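Local atomic coordinates of microbial serine proteinases; subtilisin (Bacillus subtilis, PDB entry 2GKO), a protein that hydrolyses peptide bonds as a cold-adapted, calcium-binding serine protease of the subtilisin family. Residues I28-L33 with P94-W99. Numbering follows the deposited sequence.
Sequences INIAVL and PEADLW. With CA (calcium ion), chain B.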
# COMPACT_ATOMS: atom_id res chain seq x y z
N ILE A 28 6.81 10.55 8.63
CA ILE A 28 6.83 9.13 8.31
C ILE A 28 7.19 8.96 6.87
O ILE A 28 6.70 9.69 6.01
CB ILE A 28 5.47 8.48 8.60
CG1 ILE A 28 5.00 8.81 10.03
CG2 ILE A 28 5.56 6.98 8.37
CD1 ILE A 28 5.92 8.36 11.13
N ASN A 29 8.04 7.97 6.60
CA ASN A 29 8.52 7.72 5.23
C ASN A 29 7.78 6.55 4.64
O ASN A 29 7.69 5.50 5.27
CB ASN A 29 10.02 7.42 5.26
CG ASN A 29 10.80 8.45 6.04
OD1 ASN A 29 11.00 9.57 5.54
ND2 ASN A 29 11.15 8.13 7.29
N ILE A 30 7.17 6.75 3.48
CA ILE A 30 6.56 5.67 2.73
C ILE A 30 7.49 5.31 1.57
O ILE A 30 7.73 6.10 0.65
CB ILE A 30 5.13 6.04 2.22
CG1 ILE A 30 4.23 6.43 3.40
CG2 ILE A 30 4.53 4.86 1.48
CD1 ILE A 30 2.83 6.89 2.99
N ALA A 31 8.02 4.09 1.64
CA ALA A 31 8.88 3.56 0.63
C ALA A 31 8.05 2.76 -0.37
O ALA A 31 7.58 1.66 -0.08
CB ALA A 31 9.99 2.69 1.25
N VAL A 32 7.87 3.34 -1.54
CA VAL A 32 7.10 2.74 -2.59
C VAL A 32 8.06 1.98 -3.47
O VAL A 32 8.86 2.56 -4.23
CB VAL A 32 6.31 3.80 -3.38
CG1 VAL A 32 5.61 3.17 -4.54
CG2 VAL A 32 5.31 4.52 -2.45
N LEU A 33 8.01 0.66 -3.34
CA LEU A 33 8.89 -0.26 -4.08
C LEU A 33 8.10 -0.71 -5.28
O LEU A 33 7.15 -1.46 -5.17
CB LEU A 33 9.31 -1.44 -3.20
CG LEU A 33 10.49 -1.17 -2.28
CD1 LEU A 33 10.28 -0.00 -1.32
CD2 LEU A 33 10.75 -2.47 -1.49
N PRO A 94 -0.77 13.18 2.92
CA PRO A 94 -0.08 14.14 2.05
C PRO A 94 1.14 14.83 2.67
O PRO A 94 1.82 15.55 1.96
CB PRO A 94 -1.17 15.17 1.76
CG PRO A 94 -1.99 15.16 3.02
CD PRO A 94 -2.11 13.67 3.33
N GLU A 95 1.36 14.63 3.96
CA GLU A 95 2.56 15.16 4.62
C GLU A 95 3.66 14.12 4.81
O GLU A 95 4.73 14.44 5.30
CB GLU A 95 2.21 15.70 5.98
CG GLU A 95 1.22 16.86 5.91
CD GLU A 95 0.75 17.29 7.28
OE1 GLU A 95 1.59 17.52 8.16
OE2 GLU A 95 -0.48 17.40 7.47
N ALA A 96 3.39 12.88 4.40
CA ALA A 96 4.44 11.86 4.45
C ALA A 96 5.59 12.13 3.47
O ALA A 96 5.48 12.91 2.51
CB ALA A 96 3.84 10.48 4.21
N ASP A 97 6.73 11.49 3.73
CA ASP A 97 7.90 11.62 2.89
C ASP A 97 7.94 10.42 1.96
O ASP A 97 7.84 9.29 2.42
CB ASP A 97 9.16 11.58 3.74
CG ASP A 97 9.24 12.68 4.78
OD1 ASP A 97 8.52 13.69 4.69
OD2 ASP A 97 10.06 12.60 5.73
N LEU A 98 8.11 10.67 0.67
CA LEU A 98 8.17 9.59 -0.31
C LEU A 98 9.60 9.12 -0.53
O LEU A 98 10.49 9.92 -0.83
CB LEU A 98 7.60 10.05 -1.66
CG LEU A 98 7.69 9.09 -2.84
CD1 LEU A 98 6.95 7.78 -2.52
CD2 LEU A 98 7.17 9.78 -4.07
N TRP A 99 9.81 7.81 -0.38
CA TRP A 99 11.05 7.14 -0.81
C TRP A 99 10.66 6.28 -2.00
O TRP A 99 10.02 5.25 -1.85
CB TRP A 99 11.62 6.25 0.29
CG TRP A 99 12.10 6.96 1.48
CD1 TRP A 99 11.96 8.30 1.78
CD2 TRP A 99 12.77 6.38 2.60
NE1 TRP A 99 12.53 8.57 3.00
CE2 TRP A 99 13.02 7.41 3.54
CE3 TRP A 99 13.18 5.08 2.91
CZ2 TRP A 99 13.67 7.18 4.76
CZ3 TRP A 99 13.83 4.85 4.12
CH2 TRP A 99 14.08 5.89 5.01
CA CA B . 11.89 11.49 6.07
O HOH W 1 11.31 11.29 8.15
O HOH W 2 13.04 13.34 6.79
O HOH W 3 13.81 10.34 6.68
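Asn-29 OD1 and Asp-97 OD2 meet at a calcium ion, each 2.2 Å from it and 3.2 Å from one another. Both are acceptors, and the shared metal explains their closeness. Both carboxylate oxygens of Glu-49 and three waters complete seven ligands. Asn-29 CG lies beside its backbone N (chi1 -50°), which carries the amide across the indole, with CG 3.4 Å from Trp-99 CZ2. Asn-29 CB makes a CH-pi contact over one indole face, 3.7 Å from the five-membered ring centroid. The amide plane is tilted 31° to the ring. Asn-29 ND2 donates to Lys-132 O and Thr-131 OG1, which fix the amide's rotation and leave OD1 for calcium. Trp-99 NE1 donates to Glu-49 OE1, a second-shell bond.

The backbones pair as parallel strands. Asp-97 N donates to Ile-28 O at 2.9 Å, and Ile-30 N to Asp-97 O at 2.8 Å. Trp-99 N donates to Ile-30 O almost straight (173°), Val-32 N to Trp-99 O in a more bent bond. On the face away from the calcium, Val-32 CG2 touches Leu-98 CD1 at 3.6 Å, and Ile-30 CD1 reaches Ala-96 CB.

Helix 71-80 packs on this apolar face; helix 248-265 meets Ile-28 and Ile-30. Strand 29-34 runs between 97-102 and 133-137 in the central subtilisin sheet. Glu-49 comes from strand 48-53, beyond 97-102, so calcium joins three strands.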